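Local structure of FMN reductase [NAD(P)H] (Bacillus subtilis, 1ZCH) at residues A[15-20]-A[71-76]; A[80-85]-A[153-158]; A[130-135]-A[159-164]. The protein passes electrons between NADH or NADPH and FMN, and also reduces nitroaromatic compounds, quinones, chromates and azo dyes. One frame throughout, in Å; residues are numbered along the deposited sequence.

Contact 1. Residues A[15-20]-A[71-76]; sequences RSYTDE and DQAPVF. With FMN (flavin mononucleotide), chain D.
Q72 reaches Y17 because its CG stands anti to the backbone N (chi1 -172°) and the chain runs on extended beyond CG, which carries the amide from the last turn of helix 68-72 across to the backbone of the loop 15-20. This is the flavin-binding loop that follows helix 3-9 in the nitroreductase fold, and the contact illustrates how a cofactor loop can be held by a side chain from a helix end. The Y17 N-H points at Q72 OE1 over 2.7 Å and almost straight at 175°, although the donor stands above the amide plane and not on a lone pair. The same oxygen takes a bond from a water at 2.6 Å, which also donates to R15 O; two donors thus grip OE1 and tie it to Y17 directly and to R15 through the water. The Y17 ring, with Q72 OE1 at its edge, has its plane 75° from that of the amide, and A73 CB sits over one ring face in a CH-pi contact, 4.1 Å from CB to the ring centroid. V162 of strand 155-164 packs on both Y17 and A73. Further along, P74 CG rests on E20 O at 3.6 Å, where T18 OG1 accepts from E20 N at 3.2 Å to form an ST turn. At the other end of the loop, the R15 side chain, extended from CG to NE, passes W69 and brings its guanidinium to the pyrimidine edge of FMN. Its positive charge would be expected to stabilise negative charge at N1 and O2 of the reduced flavin; K173 also bonds FMN. R15 NE donates to FMN O2 at 2.7 Å, and R15 NH2 to FMN N1 at 3.1 Å, with N1 lying in the guanidinium plane.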
loop_
_atom_site.group_PDB
_atom_site.type_symbol
_atom_site.label_atom_id
_atom_site.label_comp_id
_atom_site.label_asym_id
_atom_site.label_seq_id
_atom_site.Cartn_x
_atom_site.Cartn_y
_atom_site.Cartn_z
ATOM N N ARG A 15 0.159 -20.555 4.660
ATOM C CA ARG A 15 1.363 -20.706 5.479
ATOM C C ARG A 15 1.915 -22.132 5.469
ATOM O O ARG A 15 2.777 -22.483 6.279
ATOM C CB ARG A 15 1.090 -20.266 6.918
ATOM C CG ARG A 15 0.748 -18.789 7.049
ATOM C CD ARG A 15 0.652 -18.360 8.504
ATOM N NE ARG A 15 0.313 -16.943 8.623
ATOM C CZ ARG A 15 -0.914 -16.448 8.490
ATOM N NH1 ARG A 15 -1.939 -17.255 8.239
ATOM N NH2 ARG A 15 -1.114 -15.141 8.599
ATOM N N SER A 16 1.400 -22.947 4.556
ATOM C CA SER A 16 1.847 -24.327 4.392
ATOM C C SER A 16 2.117 -24.488 2.902
ATOM O O SER A 16 1.191 -24.407 2.088
ATOM C CB SER A 16 0.761 -25.309 4.837
ATOM O OG SER A 16 1.188 -26.648 4.638
ATOM N N TYR A 17 3.380 -24.713 2.551
ATOM C CA TYR A 17 3.787 -24.841 1.154
ATOM C C TYR A 17 4.475 -26.157 0.802
ATOM O O TYR A 17 5.063 -26.813 1.660
ATOM C CB TYR A 17 4.740 -23.697 0.801
ATOM C CG TYR A 17 4.114 -22.325 0.888
ATOM C CD1 TYR A 17 3.446 -21.776 -0.206
ATOM C CD2 TYR A 17 4.173 -21.582 2.069
ATOM C CE1 TYR A 17 2.851 -20.520 -0.130
ATOM C CE2 TYR A 17 3.580 -20.322 2.157
ATOM C CZ TYR A 17 2.922 -19.799 1.051
ATOM O OH TYR A 17 2.350 -18.548 1.119
ATOM N N THR A 18 4.396 -26.529 -0.474
ATOM C CA THR A 18 5.051 -27.736 -0.963
ATOM C C THR A 18 6.452 -27.286 -1.370
ATOM O O THR A 18 6.798 -26.111 -1.222
ATOM C CB THR A 18 4.345 -28.319 -2.204
ATOM O OG1 THR A 18 4.542 -27.444 -3.323
ATOM C CG2 THR A 18 2.852 -28.476 -1.948
ATOM N N ASP A 19 7.250 -28.211 -1.891
ATOM C CA ASP A 19 8.610 -27.890 -2.304
ATOM C C ASP A 19 8.679 -27.575 -3.795
ATOM O O ASP A 19 9.763 -27.383 -4.345
ATOM C CB ASP A 19 9.537 -29.063 -1.978
ATOM C CG ASP A 19 9.204 -30.307 -2.778
ATOM O OD1 ASP A 19 8.009 -30.663 -2.859
ATOM O OD2 ASP A 19 10.136 -30.934 -3.322
ATOM N N GLU A 20 7.520 -27.519 -4.442
ATOM C CA GLU A 20 7.445 -27.235 -5.874
ATOM C C GLU A 20 8.014 -25.848 -6.152
ATOM O O GLU A 20 7.673 -24.880 -5.474
ATOM C CB GLU A 20 5.988 -27.291 -6.350
ATOM C CG GLU A 20 5.819 -27.480 -7.857
ATOM C CD GLU A 20 4.382 -27.284 -8.320
ATOM O OE1 GLU A 20 3.454 -27.642 -7.565
ATOM O OE2 GLU A 20 4.180 -26.782 -9.446
ATOM N N ASP A 71 10.973 -20.239 5.283
ATOM C CA ASP A 71 11.998 -21.235 4.974
ATOM C C ASP A 71 11.444 -22.273 3.996
ATOM O O ASP A 71 12.126 -22.709 3.064
ATOM C CB ASP A 71 12.463 -21.925 6.255
ATOM C CG ASP A 71 13.572 -22.922 6.005
ATOM O OD1 ASP A 71 14.676 -22.498 5.598
ATOM O OD2 ASP A 71 13.338 -24.131 6.209
ATOM N N GLN A 72 10.200 -22.670 4.234
ATOM C CA GLN A 72 9.523 -23.679 3.431
ATOM C C GLN A 72 9.225 -23.278 1.985
ATOM O O GLN A 72 9.451 -24.064 1.062
ATOM C CB GLN A 72 8.227 -24.083 4.141
ATOM C CG GLN A 72 7.489 -25.258 3.529
ATOM C CD GLN A 72 6.237 -25.612 4.311
ATOM O OE1 GLN A 72 5.309 -24.806 4.417
ATOM N NE2 GLN A 72 6.205 -26.818 4.870
ATOM N N ALA A 73 8.715 -22.066 1.778
ATOM C CA ALA A 73 8.387 -21.605 0.428
ATOM C C ALA A 73 9.653 -21.334 -0.376
ATOM O O ALA A 73 10.665 -20.914 0.179
ATOM C CB ALA A 73 7.531 -20.345 0.491
ATOM N N PRO A 74 9.605 -21.559 -1.700
ATOM C CA PRO A 74 10.755 -21.344 -2.584
ATOM C C PRO A 74 11.092 -19.886 -2.892
ATOM O O PRO A 74 12.209 -19.576 -3.313
ATOM C CB PRO A 74 10.361 -22.113 -3.840
ATOM C CG PRO A 74 8.885 -21.902 -3.894
ATOM C CD PRO A 74 8.468 -22.122 -2.451
ATOM N N VAL A 75 10.136 -18.993 -2.670
ATOM C CA VAL A 75 10.346 -17.583 -2.968
ATOM C C VAL A 75 9.983 -16.624 -1.840
ATOM O O VAL A 75 8.933 -16.756 -1.210
ATOM C CB VAL A 75 9.525 -17.165 -4.216
ATOM C CG1 VAL A 75 9.688 -15.664 -4.479
ATOM C CG2 VAL A 75 9.968 -17.971 -5.430
ATOM N N PHE A 76 10.872 -15.668 -1.585
ATOM C CA PHE A 76 10.628 -14.629 -0.588
ATOM C C PHE A 76 10.910 -13.296 -1.273
ATOM O O PHE A 76 12.023 -13.062 -1.738
ATOM C CB PHE A 76 11.554 -14.745 0.624
ATOM C CG PHE A 76 11.321 -13.670 1.661
ATOM C CD1 PHE A 76 10.326 -13.816 2.630
ATOM C CD2 PHE A 76 12.051 -12.483 1.629
ATOM C CE1 PHE A 76 10.064 -12.794 3.552
ATOM C CE2 PHE A 76 11.798 -11.452 2.545
ATOM C CZ PHE A 76 10.801 -11.608 3.506
HETATM N N1 FMN D . 1.281 -13.196 8.566
HETATM C C2 FMN D . 2.262 -13.895 9.169
HETATM O O2 FMN D . 2.166 -15.072 9.392
HETATM N N3 FMN D . 3.492 -13.272 9.579
HETATM C C4 FMN D . 3.734 -11.909 9.365
HETATM O O4 FMN D . 4.789 -11.424 9.733
HETATM C C4A FMN D . 2.680 -11.140 8.695
HETATM N N5 FMN D . 2.850 -9.798 8.463
HETATM C C5A FMN D . 1.918 -9.150 7.673
HETATM C C6 FMN D . 2.211 -7.801 7.276
HETATM C C7 FMN D . 1.357 -7.089 6.438
HETATM C C7M FMN D . 1.741 -5.692 5.994
HETATM C C8 FMN D . 0.100 -7.704 5.970
HETATM C C8M FMN D . -0.838 -6.996 5.026
HETATM C C9 FMN D . -0.230 -9.026 6.381
HETATM C C9A FMN D . 0.672 -9.765 7.218
HETATM N N10 FMN D . 0.464 -11.170 7.610
HETATM C C10 FMN D . 1.437 -11.858 8.291
HETATM C "C1'" FMN D . -0.810 -11.856 7.212
HETATM C "C2'" FMN D . -2.025 -11.431 8.104
HETATM O "O2'" FMN D . -1.935 -12.135 9.350
HETATM C "C3'" FMN D . -3.308 -11.791 7.338
HETATM O "O3'" FMN D . -3.342 -11.013 6.125
HETATM C "C4'" FMN D . -4.575 -11.470 8.166
HETATM O "O4'" FMN D . -4.639 -12.273 9.349
HETATM C "C5'" FMN D . -5.789 -11.695 7.278
HETATM O "O5'" FMN D . -5.941 -13.223 6.965
HETATM P P FMN D . -5.921 -13.629 5.483
HETATM O O1P FMN D . -7.184 -13.271 4.861
HETATM O O2P FMN D . -5.742 -15.066 5.412
HETATM O O3P FMN D . -4.832 -12.963 4.779
HETATM O O HOH W 1 5.445 -23.862 6.881
HETATM O O HOH W 2 3.404 -27.186 6.885
#

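Contact 2. Residues A[80-85]-A[153-158]; sequences CADFNR and KYVFPL
D82 OD1, on a carboxylate that lies against V155 CG2, is gripped by two backbone N-H groups at the start of helix 84-94: N84 N at 2.7 Å and R85 N at 3.1 Å. The first bond makes an Asx turn, and the second meets the oxygen nearly along its C-O direction. D82 OD2 is held elsewhere, by T47 and by Y187 of the second subunit. The example shows an aspartate at the end of a strand binding the first N-H groups of the helix that follows. Strands 80-82 and 155-158 pair antiparallel, with A81 and F156 exchanging backbone bonds, and F83 N extends the ladder by donating to Y154 O at 2.8 Å. F156 takes the crowded position between its backbone N and carbonyl carbon (chi1 66°), which turns the ring so that A81 CB sits over one of its faces, 3.4 Å from F156 CZ. L158 CD1 meets the same methyl from beside, at 3.7 Å. On the other face of the sheet, V155 CG1 touches C80 CB, while V155 CG2 reaches N84 CB. A water joins N84 OD1 to K153 O; N84 ND2 bonds to Q190 of the second subunit. Helix 236-242 packs on F156, helix 142-148 on P157 and helix 104-127 on F83 and L158, while the second subunit adds L108 against L158 and Y187 against V155.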
loop_
_atom_site.group_PDB
_atom_site.type_symbol
_atom_site.label_atom_id
_atom_site.label_comp_id
_atom_site.label_asym_id
_atom_site.label_seq_id
_atom_site.Cartn_x
_atom_site.Cartn_y
_atom_site.Cartn_z
ATOM N N CYS A 80 10.518 -2.885 -0.412
ATOM C CA CYS A 80 11.176 -1.785 0.287
ATOM C C CYS A 80 10.775 -0.434 -0.275
ATOM O O CYS A 80 10.564 -0.297 -1.477
ATOM C CB CYS A 80 12.699 -1.890 0.139
ATOM S SG CYS A 80 13.436 -3.480 0.557
ATOM N N ALA A 81 10.670 0.559 0.601
ATOM C CA ALA A 81 10.394 1.918 0.157
ATOM C C ALA A 81 11.757 2.280 -0.433
ATOM O O ALA A 81 12.790 1.920 0.142
ATOM C CB ALA A 81 10.075 2.811 1.348
ATOM N N ASP A 82 11.779 2.980 -1.561
ATOM C CA ASP A 82 13.051 3.313 -2.196
ATOM C C ASP A 82 13.136 4.749 -2.702
ATOM O O ASP A 82 12.407 5.139 -3.616
ATOM C CB ASP A 82 13.301 2.352 -3.370
ATOM C CG ASP A 82 14.702 2.483 -3.965
ATOM O OD1 ASP A 82 15.186 3.619 -4.149
ATOM O OD2 ASP A 82 15.315 1.439 -4.271
ATOM N N PHE A 83 14.018 5.535 -2.091
ATOM C CA PHE A 83 14.243 6.912 -2.521
ATOM C C PHE A 83 15.708 7.029 -2.948
ATOM O O PHE A 83 16.250 8.131 -3.082
ATOM C CB PHE A 83 13.913 7.901 -1.393
ATOM C CG PHE A 83 12.460 8.298 -1.348
ATOM C CD1 PHE A 83 12.008 9.412 -2.046
ATOM C CD2 PHE A 83 11.536 7.526 -0.645
ATOM C CE1 PHE A 83 10.649 9.758 -2.049
ATOM C CE2 PHE A 83 10.177 7.859 -0.642
ATOM C CZ PHE A 83 9.735 8.976 -1.345
ATOM N N ASN A 84 16.346 5.878 -3.158
ATOM C CA ASN A 84 17.741 5.853 -3.607
ATOM C C ASN A 84 17.773 6.188 -5.099
ATOM O O ASN A 84 18.635 6.936 -5.563
ATOM C CB ASN A 84 18.378 4.479 -3.366
ATOM C CG ASN A 84 19.797 4.391 -3.911
ATOM O OD1 ASN A 84 20.632 5.258 -3.640
ATOM N ND2 ASN A 84 20.076 3.345 -4.681
ATOM N N ARG A 85 16.837 5.632 -5.864
ATOM C CA ARG A 85 16.799 5.962 -7.284
ATOM C C ARG A 85 16.509 7.462 -7.411
ATOM O O ARG A 85 16.995 8.120 -8.329
ATOM C CB ARG A 85 15.730 5.137 -8.014
ATOM C CG ARG A 85 16.147 3.686 -8.283
ATOM C CD ARG A 85 15.122 2.973 -9.172
ATOM N NE ARG A 85 13.844 2.844 -8.482
ATOM C CZ ARG A 85 13.490 1.789 -7.758
ATOM N NH1 ARG A 85 14.314 0.755 -7.640
ATOM N NH2 ARG A 85 12.328 1.786 -7.119
ATOM N N LYS A 153 21.468 3.658 1.648
ATOM C CA LYS A 153 20.779 4.771 2.282
ATOM C C LYS A 153 19.565 5.115 1.409
ATOM O O LYS A 153 19.615 4.967 0.185
ATOM C CB LYS A 153 21.730 5.968 2.383
ATOM C CG LYS A 153 21.164 7.195 3.075
ATOM C CD LYS A 153 22.243 8.263 3.205
ATOM C CE LYS A 153 21.726 9.525 3.870
ATOM N NZ LYS A 153 22.823 10.529 4.008
ATOM N N TYR A 154 18.483 5.548 2.055
ATOM C CA TYR A 154 17.220 5.924 1.407
ATOM C C TYR A 154 16.345 4.744 0.997
ATOM O O TYR A 154 15.377 4.901 0.254
ATOM C CB TYR A 154 17.477 6.834 0.203
ATOM C CG TYR A 154 18.197 8.104 0.591
ATOM C CD1 TYR A 154 17.659 8.970 1.543
ATOM C CD2 TYR A 154 19.435 8.423 0.034
ATOM C CE1 TYR A 154 18.338 10.121 1.934
ATOM C CE2 TYR A 154 20.121 9.573 0.417
ATOM C CZ TYR A 154 19.570 10.415 1.364
ATOM O OH TYR A 154 20.244 11.559 1.728
ATOM N N VAL A 155 16.694 3.562 1.492
ATOM C CA VAL A 155 15.926 2.353 1.221
ATOM C C VAL A 155 15.650 1.682 2.566
ATOM O O VAL A 155 16.556 1.540 3.390
ATOM C CB VAL A 155 16.714 1.358 0.331
ATOM C CG1 VAL A 155 15.901 0.069 0.130
ATOM C CG2 VAL A 155 17.035 2.000 -1.012
ATOM N N PHE A 156 14.401 1.302 2.807
ATOM C CA PHE A 156 14.074 0.612 4.050
ATOM C C PHE A 156 13.009 -0.455 3.836
ATOM O O PHE A 156 12.072 -0.279 3.050
ATOM C CB PHE A 156 13.678 1.607 5.159
ATOM C CG PHE A 156 12.398 2.356 4.913
ATOM C CD1 PHE A 156 11.170 1.789 5.235
ATOM C CD2 PHE A 156 12.426 3.657 4.418
ATOM C CE1 PHE A 156 9.983 2.513 5.073
ATOM C CE2 PHE A 156 11.248 4.389 4.251
ATOM C CZ PHE A 156 10.023 3.816 4.581
ATOM N N PRO A 157 13.159 -1.600 4.517
ATOM C CA PRO A 157 12.210 -2.708 4.390
ATOM C C PRO A 157 10.852 -2.403 4.997
ATOM O O PRO A 157 10.755 -1.831 6.082
ATOM C CB PRO A 157 12.924 -3.844 5.111
ATOM C CG PRO A 157 13.604 -3.118 6.236
ATOM C CD PRO A 157 14.187 -1.905 5.531
ATOM N N LEU A 158 9.798 -2.780 4.283
ATOM C CA LEU A 158 8.445 -2.567 4.778
ATOM C C LEU A 158 7.735 -3.894 5.006
ATOM O O LEU A 158 7.175 -4.129 6.075
ATOM C CB LEU A 158 7.655 -1.694 3.801
ATOM C CG LEU A 158 8.038 -0.218 3.932
ATOM C CD1 LEU A 158 7.502 0.583 2.767
ATOM C CD2 LEU A 158 7.494 0.310 5.257
HETATM O O HOH W 3 21.807 5.650 -1.292
#

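Contact 3. Residues A[130-135]-A[159-164]. With FMN (flavin mononucleotide), chain D.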
loop_
_atom_site.group_PDB
_atom_site.type_symbol
_atom_site.label_atom_id
_atom_site.label_comp_id
_atom_site.label_asym_id
_atom_site.label_seq_id
_atom_site.Cartn_x
_atom_site.Cartn_y
_atom_site.Cartn_z
ATOM N N LEU A 130 -0.881 -19.598 -7.037
ATOM C CA LEU A 130 0.132 -19.586 -5.989
ATOM C C LEU A 130 -0.428 -19.092 -4.663
ATOM O O LEU A 130 -1.406 -18.345 -4.625
ATOM C CB LEU A 130 1.308 -18.695 -6.405
ATOM C CG LEU A 130 2.061 -19.135 -7.664
ATOM C CD1 LEU A 130 2.934 -18.003 -8.159
ATOM C CD2 LEU A 130 2.889 -20.380 -7.355
ATOM N N GLY A 131 0.199 -19.522 -3.575
ATOM C CA GLY A 131 -0.228 -19.086 -2.260
ATOM C C GLY A 131 0.737 -18.011 -1.811
ATOM O O GLY A 131 1.886 -17.989 -2.260
ATOM N N THR A 132 0.279 -17.106 -0.951
ATOM C CA THR A 132 1.141 -16.041 -0.452
ATOM C C THR A 132 0.782 -15.661 0.981
ATOM O O THR A 132 -0.291 -16.011 1.487
ATOM C CB THR A 132 1.017 -14.729 -1.287
ATOM O OG1 THR A 132 -0.209 -14.062 -0.950
ATOM C CG2 THR A 132 1.029 -15.022 -2.791
ATOM N N VAL A 133 1.702 -14.956 1.629
ATOM C CA VAL A 133 1.481 -14.427 2.971
ATOM C C VAL A 133 2.498 -13.311 3.182
ATOM O O VAL A 133 3.703 -13.513 3.019
ATOM C CB VAL A 133 1.612 -15.498 4.093
ATOM C CG1 VAL A 133 3.047 -16.009 4.210
ATOM C CG2 VAL A 133 1.148 -14.891 5.420
ATOM N N PRO A 134 2.018 -12.098 3.497
ATOM C CA PRO A 134 2.965 -10.999 3.708
ATOM C C PRO A 134 3.704 -11.219 5.023
ATOM O O PRO A 134 3.237 -11.975 5.875
ATOM C CB PRO A 134 2.068 -9.760 3.760
ATOM C CG PRO A 134 0.827 -10.179 3.006
ATOM C CD PRO A 134 0.632 -11.601 3.479
ATOM N N ILE A 135 4.851 -10.566 5.178
ATOM C CA ILE A 135 5.646 -10.696 6.394
ATOM C C ILE A 135 6.058 -9.315 6.901
ATOM O O ILE A 135 7.069 -8.761 6.476
ATOM C CB ILE A 135 6.927 -11.536 6.152
ATOM C CG1 ILE A 135 6.557 -12.950 5.675
ATOM C CG2 ILE A 135 7.754 -11.600 7.433
ATOM C CD1 ILE A 135 5.831 -13.797 6.710
ATOM N N SER A 159 7.772 -4.773 4.013
ATOM C CA SER A 159 7.114 -6.064 4.160
ATOM C C SER A 159 7.619 -7.104 3.179
ATOM O O SER A 159 7.955 -6.793 2.038
ATOM C CB SER A 159 5.600 -5.910 3.978
ATOM O OG SER A 159 4.925 -7.154 4.133
ATOM N N GLY A 160 7.678 -8.345 3.640
ATOM C CA GLY A 160 8.091 -9.413 2.761
ATOM C C GLY A 160 6.818 -10.028 2.221
ATOM O O GLY A 160 5.713 -9.674 2.646
ATOM N N LEU A 161 6.961 -10.923 1.256
ATOM C CA LEU A 161 5.817 -11.621 0.701
ATOM C C LEU A 161 6.309 -13.012 0.348
ATOM O O LEU A 161 7.182 -13.174 -0.504
ATOM C CB LEU A 161 5.277 -10.933 -0.557
ATOM C CG LEU A 161 4.029 -11.616 -1.145
ATOM C CD1 LEU A 161 2.860 -11.521 -0.148
ATOM C CD2 LEU A 161 3.651 -10.968 -2.471
ATOM N N VAL A 162 5.767 -14.004 1.039
ATOM C CA VAL A 162 6.125 -15.389 0.789
ATOM C C VAL A 162 5.303 -15.853 -0.410
ATOM O O VAL A 162 4.121 -15.530 -0.516
ATOM C CB VAL A 162 5.795 -16.266 2.022
ATOM C CG1 VAL A 162 6.001 -17.737 1.694
ATOM C CG2 VAL A 162 6.676 -15.859 3.197
ATOM N N ILE A 163 5.934 -16.586 -1.321
ATOM C CA ILE A 163 5.240 -17.096 -2.497
ATOM C C ILE A 163 5.649 -18.546 -2.760
ATOM O O ILE A 163 6.828 -18.899 -2.668
ATOM C CB ILE A 163 5.552 -16.252 -3.760
ATOM C CG1 ILE A 163 5.128 -14.798 -3.533
ATOM C CG2 ILE A 163 4.809 -16.826 -4.968
ATOM C CD1 ILE A 163 5.383 -13.888 -4.724
ATOM N N GLY A 164 4.664 -19.381 -3.075
ATOM C CA GLY A 164 4.941 -20.779 -3.351
ATOM C C GLY A 164 3.668 -21.539 -3.664
ATOM O O GLY A 164 2.583 -20.962 -3.692
HETATM N N1 FMN D . 1.281 -13.196 8.566
HETATM C C2 FMN D . 2.262 -13.895 9.169
HETATM O O2 FMN D . 2.166 -15.072 9.392
HETATM N N3 FMN D . 3.492 -13.272 9.579
HETATM C C4 FMN D . 3.734 -11.909 9.365
HETATM O O4 FMN D . 4.789 -11.424 9.733
HETATM C C4A FMN D . 2.680 -11.140 8.695
HETATM N N5 FMN D . 2.850 -9.798 8.463
HETATM C C5A FMN D . 1.918 -9.150 7.673
HETATM C C6 FMN D . 2.211 -7.801 7.276
HETATM C C7 FMN D . 1.357 -7.089 6.438
HETATM C C7M FMN D . 1.741 -5.692 5.994
HETATM C C8 FMN D . 0.100 -7.704 5.970
HETATM C C8M FMN D . -0.838 -6.996 5.026
HETATM C C9 FMN D . -0.230 -9.026 6.381
HETATM C C9A FMN D . 0.672 -9.765 7.218
HETATM N N10 FMN D . 0.464 -11.170 7.610
HETATM C C10 FMN D . 1.437 -11.858 8.291
HETATM C "C1'" FMN D . -0.810 -11.856 7.212
HETATM C "C2'" FMN D . -2.025 -11.431 8.104
HETATM O "O2'" FMN D . -1.935 -12.135 9.350
HETATM C "C3'" FMN D . -3.308 -11.791 7.338
HETATM O "O3'" FMN D . -3.342 -11.013 6.125
HETATM C "C4'" FMN D . -4.575 -11.470 8.166
HETATM O "O4'" FMN D . -4.639 -12.273 9.349
HETATM C "C5'" FMN D . -5.789 -11.695 7.278
HETATM O "O5'" FMN D . -5.941 -13.223 6.965
HETATM P P FMN D . -5.921 -13.629 5.483
HETATM O O1P FMN D . -7.184 -13.271 4.861
HETATM O O2P FMN D . -5.742 -15.066 5.412
HETATM O O3P FMN D . -4.832 -12.963 4.779
#
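V133, P134 and I135, all in touch with the neighbouring strand, line one face of the flat FMN ring system. P134 O stands 3.0 Å from FMN C4A, P134 CB over the benzenoid ring and I135 CD1 over the pyrimidine rim, 3.7 Å from FMN N3. R15 NE bonds the pyrimidine edge, and I135 CA approaches FMN O4 from the lined face at 3.5 Å. V133 CG2, anti to the backbone N, reaches FMN N1 at 3.6 Å, leaving CG1 to pack alongside V162 CB at 3.5 Å. The example shows an edge strand supplying one face of a flavin site: 131-135 is one of two outermost strands, within this chain, of the antiparallel nitroreductase sheet, its backbone ladder running from G131 with G164 to I135 with G160. G160 O has two donors: I135 N above the carbonyl plane and S159 OG in it, at 3.0 Å. Alanine in place of S159 would probably leave G160 O with I135 N alone of these two and a gap near FMN C7M. Helix 104-127 packs on T132 and L161, and T132 OG1 bonds E126. The L130 and I163 side chains cross, with L130 CD1 3.9 Å from I163 CG2.

Overall arrangement
From the N terminus, contact 1 comes first: it brings the loop after helix 3-9 back onto residues 71-76 and closes a largely helical excursion. The chain then enters strand 75-82, and contact 2 opens at its far end, closing only when the chain returns at 153-158. Contact 3 opens within that span, at 130-135, and closes after it, at 159-164, so contacts 2 and 3 cross, sharing strand 155-164. Contacts 1 and 3 have centres about 9 Å apart, and both touch FMN; the centre of contact 2 is about 26 Å from that of contact 1, and the second subunit packs against contact 2. Together they tie the flavin loop to three neighbouring strands of one sheet.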